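Local atomic coordinates of Mlr6093 protein (Mesorhizobium loti, PDB entry 2QJ8), a protein that probably acts as a zinc-dependent hydrolase of the succinylglutamate desuccinylase/aspartoacylase family, probably splitting amide or ester bonds. Residues E31-P36 against N88-Q93; F10-P15 against R80-P85; E4-T9 against I122-S127. One frame throughout, in Å; residues are numbered along the deposited sequence.

Interaction 1: residues E31-P36 against N88-Q93; sequences EALSLP and NPLAVQ
Leu-33 and Leu-35, two residues apart on strand 33-42, meet Pro-89 and Leu-90 at the start of helix 89-94. The contact across the segments is apolar. Leu-35 CD1 lies 4.1 Å from Pro-89 CG, the two side chains crossing at about a right angle; with CG beside the backbone N (chi1 -75°), the leucine branch swings toward the helix although its CB does not itself point there. The second pair meets by methyl groups, Leu-33 CD1 standing 4.2 Å from Leu-90 CD1. Val-118 and Ile-122 of helix 118-129 add to this patch, and Met-290 of the second subunit packs on Pro-89.

The hydrogen bonds serve the helix end. Asn-88 is its N-cap: OD1 accepts from Ala-91 N at 3.2 Å, the donor sitting above the carbonyl plane, 61° out of it. Its ND2 turns to Thr-99 OG1 and Asn-54 O, so the amide ties the helix start to two loops. Gln-93 N bonds to Pro-89 O at 3.0 Å within the first turn.

An N-capped helix with proline as its first residue thus packs on the beta-sheet of the zinc-exopeptidase-like catalytic domain; Asn-54 immediately precedes what is probably the family's His-x-x-Glu zinc motif.

Interaction 2: residues F10-P15 against R80-P85; sequences FDLDTP and RIIIVP
Asp-13 and Arg-80 form a salt bridge, OD1 to NH2 at 2.9 Å, between the loop before strand 16-24 and the beginning of strand 79-84. The two side chains approach obliquely, with the carboxylate and guanidinium planes 31° apart, and one carboxylate oxygen meets one terminal nitrogen rather than forming a two-pronged pair. The backbone carbonyl of Leu-12 lies over a face of the guanidinium: its O is 3.5 Å from Arg-80 NE, at an angle too poor for a hydrogen bond, and accepts instead from Asn-41 ND2. Arg-80 arrives here because its chain, extended through the first two torsions, bends at chi3 (-74°). Beside the charged pair, Leu-12 CD2 touches Ile-82 CD1 at 3.8 Å, the side chains crossing at about a right angle; Val-133 packs against Leu-12, Arg-80 and Ile-82.

Behind the first shell, a type I beta turn from Asp-11 to Thr-14 sets Leu-12 and Asp-13. Asp-11 O accepts from both Thr-14 N, at 3.2 Å, and Thr-14 OG1, at 3.1 Å, the two donors coming from the same face of its plane. Within the same turn, Asp-11 OD1 accepts from Asp-13 N at 3.0 Å, an Asx turn met from above the carboxylate plane, which fixes the backbone of the residue that reaches Arg-80. A leucine in place of Arg-80 would probably leave the Asp-13 carboxylate without its cationic mate and the Leu-12 carbonyl without the flat group beneath it.

An Asx turn overlapping a type I beta turn thus lays the N-terminal loop over the sheet of the catalytic domain, across strand 33-42 and onto strand 79-84.

Interaction 3: residues E4-T9 against I122-S127; sequences EAPHLT and IADAIS
Pro-6 packs on Asp-124 and Ala-125 in a small, buried contact that sets the N-terminal segment, just before strand 7-8, against helix 118-129 at one point. The backbones come close, 5.3 Å between the CA atoms of Pro-6 and Ala-125, as the small alanine permits. The proline ring does the touching: its CB lies 3.7 Å from Ala-125 CB, while Pro-6 CG is 4.0 Å from Asp-124 OD2, the two side chains crossing at about a right angle.

With CG anti to the backbone N (chi1 -180°), the Asp-124 carboxylate reaches the flank of the ring, yet its polar partner is Arg-128, one turn on, which takes OD2 in a salt bridge and also packs against Ala-5 and Pro-6. His-7 ND1 donates to Ala-5 O at 2.9 Å, nearly straight (165°) and in the plane of the imidazole, so the His-7 side chain reaches back across the extended backbone to the carbonyl before Pro-6, which limits rotation of the imidazole.

His-7 then pairs with Val-23. Pro-6 thus packs on helix 118-129 just before the short strand 7-8, which pairs antiparallel with strand 16-24 in the catalytic-domain fold.

In the fold
Interactions 1 and 3 lie about 12 Å apart between centres and meet at helix 118-129, whose Ile-122 packs on both leucines of interaction 1: Ile-122 CD1 is 3.9 Å from Leu-33 CD1, and Ile-122 CG2 is 4.0 Å from Leu-35 CD2. Interaction 2 takes up the chain directly after residues 4-9, its centre about 14 Å from that of interaction 3; interactions 1 and 2 both nest within the loop that interaction 3 closes. Their centres are about 19 Å apart, joined through neighbouring strands 33-42 and 79-84, where Pro-36 O is 3.9 Å from Pro-85 CD. Through the hydrogen bond from Asn-88 ND2 to Asn-54 O, interaction 1 connects to the loop that probably carries the family's zinc motif.

Interaction 1: residues E31-P36 against N88-Q93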
loop_
_atom_site.group_PDB
_atom_site.type_symbol
_atom_site.label_atom_id
_atom_site.label_comp_id
_atom_site.label_asym_id
_atom_site.label_seq_id
_atom_site.Cartn_x
_atom_site.Cartn_y
_atom_site.Cartn_z
ATOM N N GLU A 31 23.737 12.864 -12.890
ATOM C CA GLU A 31 24.177 12.470 -14.239
ATOM C C GLU A 31 22.982 12.252 -15.178
ATOM O O GLU A 31 21.836 12.335 -14.751
ATOM C CB GLU A 31 25.027 11.195 -14.158
ATOM C CG GLU A 31 26.291 11.290 -13.290
ATOM C CD GLU A 31 27.344 12.238 -13.825
ATOM O OE1 GLU A 31 27.435 12.422 -15.063
ATOM O OE2 GLU A 31 28.105 12.789 -12.994
ATOM N N ALA A 32 23.251 12.026 -16.465
ATOM C CA ALA A 32 22.192 11.795 -17.452
ATOM C C ALA A 32 21.364 10.585 -17.091
ATOM O O ALA A 32 21.887 9.630 -16.488
ATOM C CB ALA A 32 22.772 11.604 -18.886
ATOM N N LEU A 33 20.084 10.636 -17.441
ATOM C CA LEU A 33 19.148 9.538 -17.237
ATOM C C LEU A 33 18.635 9.072 -18.586
ATOM O O LEU A 33 18.446 9.875 -19.471
ATOM C CB LEU A 33 17.922 9.969 -16.402
ATOM C CG LEU A 33 18.046 10.407 -14.941
ATOM C CD1 LEU A 33 16.673 10.745 -14.435
ATOM C CD2 LEU A 33 18.670 9.339 -14.056
ATOM N N SER A 34 18.379 7.772 -18.706
ATOM C CA SER A 34 17.839 7.137 -19.911
ATOM C C SER A 34 16.528 6.455 -19.589
ATOM O O SER A 34 16.524 5.416 -18.959
ATOM C CB SER A 34 18.837 6.110 -20.465
ATOM O OG SER A 34 19.835 6.772 -21.191
ATOM N N LEU A 35 15.414 7.045 -20.028
ATOM C CA LEU A 35 14.086 6.505 -19.762
ATOM C C LEU A 35 13.662 5.649 -20.937
ATOM O O LEU A 35 13.570 6.171 -22.027
ATOM C CB LEU A 35 13.072 7.644 -19.591
ATOM C CG LEU A 35 13.048 8.490 -18.308
ATOM C CD1 LEU A 35 14.397 8.906 -17.813
ATOM C CD2 LEU A 35 12.111 9.722 -18.536
ATOM N N PRO A 36 13.432 4.330 -20.741
ATOM C CA PRO A 36 12.972 3.538 -21.893
ATOM C C PRO A 36 11.643 4.000 -22.491
ATOM O O PRO A 36 10.732 4.406 -21.759
ATOM C CB PRO A 36 12.840 2.121 -21.332
ATOM C CG PRO A 36 13.756 2.067 -20.178
ATOM C CD PRO A 36 13.624 3.468 -19.562
ATOM N N ASN A 88 9.430 8.487 -13.945
ATOM C CA ASN A 88 10.247 8.905 -12.792
ATOM C C ASN A 88 10.975 7.690 -12.183
ATOM O O ASN A 88 10.634 7.251 -11.069
ATOM C CB ASN A 88 9.370 9.632 -11.752
ATOM C CG ASN A 88 10.179 10.423 -10.727
ATOM O OD1 ASN A 88 11.372 10.216 -10.561
ATOM N ND2 ASN A 88 9.504 11.294 -10.000
ATOM N N PRO A 89 11.973 7.138 -12.906
ATOM C CA PRO A 89 12.721 5.967 -12.391
ATOM C C PRO A 89 13.394 6.168 -11.075
ATOM O O PRO A 89 13.499 5.232 -10.319
ATOM C CB PRO A 89 13.753 5.682 -13.499
ATOM C CG PRO A 89 13.845 6.904 -14.295
ATOM C CD PRO A 89 12.482 7.546 -14.233
ATOM N N LEU A 90 13.877 7.379 -10.801
ATOM C CA LEU A 90 14.470 7.669 -9.519
ATOM C C LEU A 90 13.496 7.409 -8.364
ATOM O O LEU A 90 13.862 6.740 -7.409
ATOM C CB LEU A 90 14.945 9.109 -9.483
ATOM C CG LEU A 90 16.159 9.479 -10.304
ATOM C CD1 LEU A 90 16.331 10.982 -10.234
ATOM C CD2 LEU A 90 17.397 8.773 -9.759
ATOM N N ALA A 91 12.259 7.893 -8.501
ATOM C CA ALA A 91 11.201 7.701 -7.513
ATOM C C ALA A 91 10.789 6.233 -7.404
ATOM O O ALA A 91 10.599 5.725 -6.308
ATOM C CB ALA A 91 9.968 8.556 -7.878
ATOM N N VAL A 92 10.629 5.571 -8.540
ATOM C CA VAL A 92 10.268 4.131 -8.558
ATOM C C VAL A 92 11.307 3.287 -7.789
ATOM O O VAL A 92 10.963 2.442 -6.924
ATOM C CB VAL A 92 10.088 3.615 -10.001
ATOM C CG1 VAL A 92 9.888 2.058 -10.016
ATOM C CG2 VAL A 92 8.916 4.277 -10.665
ATOM N N GLN A 93 12.583 3.585 -8.025
ATOM C CA GLN A 93 13.663 2.857 -7.380
ATOM C C GLN A 93 13.882 3.229 -5.917
ATOM O O GLN A 93 14.346 2.398 -5.171
ATOM C CB GLN A 93 14.947 2.984 -8.173
ATOM C CG GLN A 93 14.868 2.331 -9.516
ATOM C CD GLN A 93 16.185 2.370 -10.293
ATOM O OE1 GLN A 93 17.147 2.985 -9.887
ATOM N NE2 GLN A 93 16.195 1.727 -11.425
#

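Interaction 2: residues F10-P15 against R80-P85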
loop_
_atom_site.group_PDB
_atom_site.type_symbol
_atom_site.label_atom_id
_atom_site.label_comp_id
_atom_site.label_asym_id
_atom_site.label_seq_id
_atom_site.Cartn_x
_atom_site.Cartn_y
_atom_site.Cartn_z
ATOM N N PHE A 10 16.196 6.873 -30.984
ATOM C CA PHE A 10 15.652 6.288 -32.181
ATOM C C PHE A 10 14.745 7.334 -32.845
ATOM O O PHE A 10 14.423 8.357 -32.262
ATOM C CB PHE A 10 14.872 5.012 -31.827
ATOM C CG PHE A 10 13.632 5.264 -30.961
ATOM C CD1 PHE A 10 13.747 5.450 -29.604
ATOM C CD2 PHE A 10 12.362 5.295 -31.526
ATOM C CE1 PHE A 10 12.622 5.666 -28.827
ATOM C CE2 PHE A 10 11.239 5.529 -30.753
ATOM C CZ PHE A 10 11.371 5.720 -29.404
ATOM N N ASP A 11 14.316 7.019 -34.057
ATOM C CA ASP A 11 13.489 7.862 -34.856
ATOM C C ASP A 11 12.017 7.466 -34.694
ATOM O O ASP A 11 11.673 6.326 -34.977
ATOM C CB ASP A 11 13.949 7.699 -36.313
ATOM C CG ASP A 11 13.159 8.545 -37.294
ATOM O OD1 ASP A 11 12.384 9.445 -36.901
ATOM O OD2 ASP A 11 13.341 8.301 -38.493
ATOM N N LEU A 12 11.173 8.406 -34.240
ATOM C CA LEU A 12 9.707 8.191 -34.104
ATOM C C LEU A 12 9.016 7.906 -35.441
ATOM O O LEU A 12 8.008 7.200 -35.463
ATOM C CB LEU A 12 9.006 9.386 -33.433
ATOM C CG LEU A 12 9.264 9.659 -31.959
ATOM C CD1 LEU A 12 8.713 11.060 -31.519
ATOM C CD2 LEU A 12 8.685 8.542 -31.135
ATOM N N ASP A 13 9.578 8.425 -36.539
ATOM C CA ASP A 13 9.048 8.221 -37.877
ATOM C C ASP A 13 9.361 6.860 -38.462
ATOM O O ASP A 13 8.922 6.584 -39.566
ATOM C CB ASP A 13 9.543 9.319 -38.846
ATOM C CG ASP A 13 9.055 10.709 -38.471
ATOM O OD1 ASP A 13 8.152 10.840 -37.619
ATOM O OD2 ASP A 13 9.583 11.690 -39.036
ATOM N N THR A 14 10.157 6.041 -37.780
ATOM C CA THR A 14 10.437 4.706 -38.218
ATOM C C THR A 14 9.122 3.904 -38.242
ATOM O O THR A 14 8.407 3.886 -37.229
ATOM C CB THR A 14 11.420 3.986 -37.272
ATOM O OG1 THR A 14 12.701 4.589 -37.349
ATOM C CG2 THR A 14 11.582 2.580 -37.643
ATOM N N PRO A 15 8.789 3.269 -39.393
ATOM C CA PRO A 15 7.570 2.471 -39.424
ATOM C C PRO A 15 7.627 1.266 -38.500
ATOM O O PRO A 15 8.699 0.713 -38.256
ATOM C CB PRO A 15 7.461 2.054 -40.901
ATOM C CG PRO A 15 8.815 2.175 -41.450
ATOM C CD PRO A 15 9.468 3.269 -40.708
ATOM N N ARG A 80 -0.087 6.455 -34.219
ATOM C CA ARG A 80 1.129 6.301 -33.470
ATOM C C ARG A 80 0.846 6.352 -31.954
ATOM O O ARG A 80 0.193 7.259 -31.481
ATOM C CB ARG A 80 2.156 7.384 -33.856
ATOM C CG ARG A 80 3.588 7.105 -33.283
ATOM C CD ARG A 80 4.473 8.336 -33.403
ATOM N NE ARG A 80 4.894 8.556 -34.775
ATOM C CZ ARG A 80 5.274 9.716 -35.318
ATOM N NH1 ARG A 80 5.235 10.874 -34.653
ATOM N NH2 ARG A 80 5.650 9.710 -36.597
ATOM N N ILE A 81 1.360 5.355 -31.234
ATOM C CA ILE A 81 1.251 5.252 -29.777
ATOM C C ILE A 81 2.647 5.201 -29.205
ATOM O O ILE A 81 3.450 4.337 -29.575
ATOM C CB ILE A 81 0.453 4.010 -29.302
ATOM C CG1 ILE A 81 -0.961 4.073 -29.863
ATOM C CG2 ILE A 81 0.447 3.986 -27.734
ATOM C CD1 ILE A 81 -1.827 2.828 -29.616
ATOM N N ILE A 82 2.963 6.168 -28.347
ATOM C CA ILE A 82 4.243 6.218 -27.672
ATOM C C ILE A 82 3.953 5.858 -26.203
ATOM O O ILE A 82 2.955 6.299 -25.655
ATOM C CB ILE A 82 4.907 7.652 -27.747
ATOM C CG1 ILE A 82 5.101 8.123 -29.204
ATOM C CG2 ILE A 82 6.223 7.642 -27.035
ATOM C CD1 ILE A 82 5.550 9.640 -29.325
ATOM N N ILE A 83 4.807 5.031 -25.588
ATOM C CA ILE A 83 4.636 4.626 -24.175
ATOM C C ILE A 83 5.929 4.763 -23.398
ATOM O O ILE A 83 6.981 4.301 -23.874
ATOM C CB ILE A 83 4.126 3.150 -24.007
ATOM C CG1 ILE A 83 2.822 2.914 -24.778
ATOM C CG2 ILE A 83 3.890 2.816 -22.515
ATOM C CD1 ILE A 83 2.312 1.423 -24.839
ATOM N N VAL A 84 5.841 5.435 -22.235
ATOM C CA VAL A 84 6.965 5.588 -21.287
ATOM C C VAL A 84 6.450 5.010 -19.955
ATOM O O VAL A 84 5.784 5.698 -19.186
ATOM C CB VAL A 84 7.517 7.042 -21.209
ATOM C CG1 VAL A 84 6.416 8.064 -21.091
ATOM C CG2 VAL A 84 8.555 7.181 -20.086
ATOM N N PRO A 85 6.716 3.688 -19.698
ATOM C CA PRO A 85 6.140 3.070 -18.494
ATOM C C PRO A 85 6.504 3.644 -17.154
ATOM O O PRO A 85 5.644 3.613 -16.282
ATOM C CB PRO A 85 6.524 1.555 -18.622
ATOM C CG PRO A 85 6.742 1.383 -20.090
ATOM C CD PRO A 85 7.480 2.667 -20.442
#

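Interaction 3: residues E4-T9 against I122-S127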
loop_
_atom_site.group_PDB
_atom_site.type_symbol
_atom_site.label_atom_id
_atom_site.label_comp_id
_atom_site.label_asym_id
_atom_site.label_seq_id
_atom_site.Cartn_x
_atom_site.Cartn_y
_atom_site.Cartn_z
ATOM N N GLU A 4 24.800 18.357 -23.888
ATOM C CA GLU A 4 23.819 17.535 -24.602
ATOM C C GLU A 4 22.380 18.077 -24.415
ATOM O O GLU A 4 22.019 18.568 -23.347
ATOM C CB GLU A 4 24.010 16.112 -24.019
ATOM C CG GLU A 4 23.128 14.964 -24.454
ATOM C CD GLU A 4 23.514 13.640 -23.736
ATOM O OE1 GLU A 4 23.514 13.577 -22.478
ATOM O OE2 GLU A 4 23.778 12.643 -24.438
ATOM N N ALA A 5 21.583 18.034 -25.475
ATOM C CA ALA A 5 20.184 18.409 -25.394
ATOM C C ALA A 5 19.419 17.089 -25.147
ATOM O O ALA A 5 19.982 15.994 -25.344
ATOM C CB ALA A 5 19.726 19.100 -26.692
ATOM N N PRO A 6 18.159 17.176 -24.679
ATOM C CA PRO A 6 17.419 15.946 -24.567
ATOM C C PRO A 6 17.116 15.405 -25.968
ATOM O O PRO A 6 16.904 16.173 -26.893
ATOM C CB PRO A 6 16.131 16.375 -23.836
ATOM C CG PRO A 6 15.966 17.779 -24.176
ATOM C CD PRO A 6 17.351 18.332 -24.242
ATOM N N HIS A 7 17.111 14.088 -26.119
ATOM C CA HIS A 7 16.824 13.478 -27.409
ATOM C C HIS A 7 16.400 12.046 -27.223
ATOM O O HIS A 7 16.629 11.464 -26.159
ATOM C CB HIS A 7 18.089 13.548 -28.275
ATOM C CG HIS A 7 19.250 12.850 -27.661
ATOM N ND1 HIS A 7 20.048 13.443 -26.708
ATOM C CD2 HIS A 7 19.706 11.586 -27.808
ATOM C CE1 HIS A 7 20.950 12.570 -26.299
ATOM N NE2 HIS A 7 20.762 11.435 -26.949
ATOM N N LEU A 8 15.765 11.497 -28.255
ATOM C CA LEU A 8 15.407 10.099 -28.321
ATOM C C LEU A 8 16.552 9.395 -29.045
ATOM O O LEU A 8 17.163 9.955 -29.948
ATOM C CB LEU A 8 14.105 9.892 -29.094
ATOM C CG LEU A 8 12.825 10.489 -28.482
ATOM C CD1 LEU A 8 11.682 10.370 -29.442
ATOM C CD2 LEU A 8 12.479 9.812 -27.162
ATOM N N THR A 9 16.825 8.158 -28.648
ATOM C CA THR A 9 17.883 7.361 -29.256
ATOM C C THR A 9 17.450 6.663 -30.555
ATOM O O THR A 9 18.253 5.962 -31.153
ATOM C CB THR A 9 18.398 6.336 -28.281
ATOM O OG1 THR A 9 17.337 5.437 -27.946
ATOM C CG2 THR A 9 18.941 7.032 -27.044
ATOM N N ILE A 122 13.633 16.293 -16.626
ATOM C CA ILE A 122 12.790 15.188 -17.108
ATOM C C ILE A 122 11.554 15.754 -17.808
ATOM O O ILE A 122 11.228 15.325 -18.919
ATOM C CB ILE A 122 12.358 14.200 -15.986
ATOM C CG1 ILE A 122 13.602 13.474 -15.415
ATOM C CG2 ILE A 122 11.309 13.124 -16.558
ATOM C CD1 ILE A 122 13.393 12.819 -14.086
ATOM N N ALA A 123 10.903 16.720 -17.152
ATOM C CA ALA A 123 9.698 17.375 -17.662
ATOM C C ALA A 123 10.007 18.095 -18.990
ATOM O O ALA A 123 9.246 17.964 -19.940
ATOM C CB ALA A 123 9.125 18.347 -16.617
ATOM N N ASP A 124 11.131 18.812 -19.048
ATOM C CA ASP A 124 11.610 19.462 -20.266
ATOM C C ASP A 124 11.856 18.501 -21.441
ATOM O O ASP A 124 11.492 18.838 -22.564
ATOM C CB ASP A 124 12.872 20.250 -19.958
ATOM C CG ASP A 124 13.427 20.956 -21.171
ATOM O OD1 ASP A 124 12.808 21.913 -21.655
ATOM O OD2 ASP A 124 14.482 20.518 -21.641
ATOM N N ALA A 125 12.424 17.311 -21.167
ATOM C CA ALA A 125 12.705 16.294 -22.173
ATOM C C ALA A 125 11.432 15.740 -22.783
ATOM O O ALA A 125 11.361 15.590 -23.995
ATOM C CB ALA A 125 13.520 15.124 -21.562
ATOM N N ILE A 126 10.441 15.444 -21.937
ATOM C CA ILE A 126 9.133 14.929 -22.367
ATOM C C ILE A 126 8.384 15.995 -23.173
ATOM O O ILE A 126 7.750 15.687 -24.194
ATOM C CB ILE A 126 8.280 14.450 -21.135
ATOM C CG1 ILE A 126 8.925 13.204 -20.495
ATOM C CG2 ILE A 126 6.839 14.148 -21.532
ATOM C CD1 ILE A 126 8.441 12.905 -19.072
ATOM N N SER A 127 8.465 17.227 -22.695
ATOM C CA SER A 127 7.815 18.384 -23.304
ATOM C C SER A 127 8.389 18.786 -24.652
ATOM O O SER A 127 7.635 19.217 -25.523
ATOM C CB SER A 127 7.848 19.583 -22.351
ATOM O OG SER A 127 7.191 19.257 -21.127
#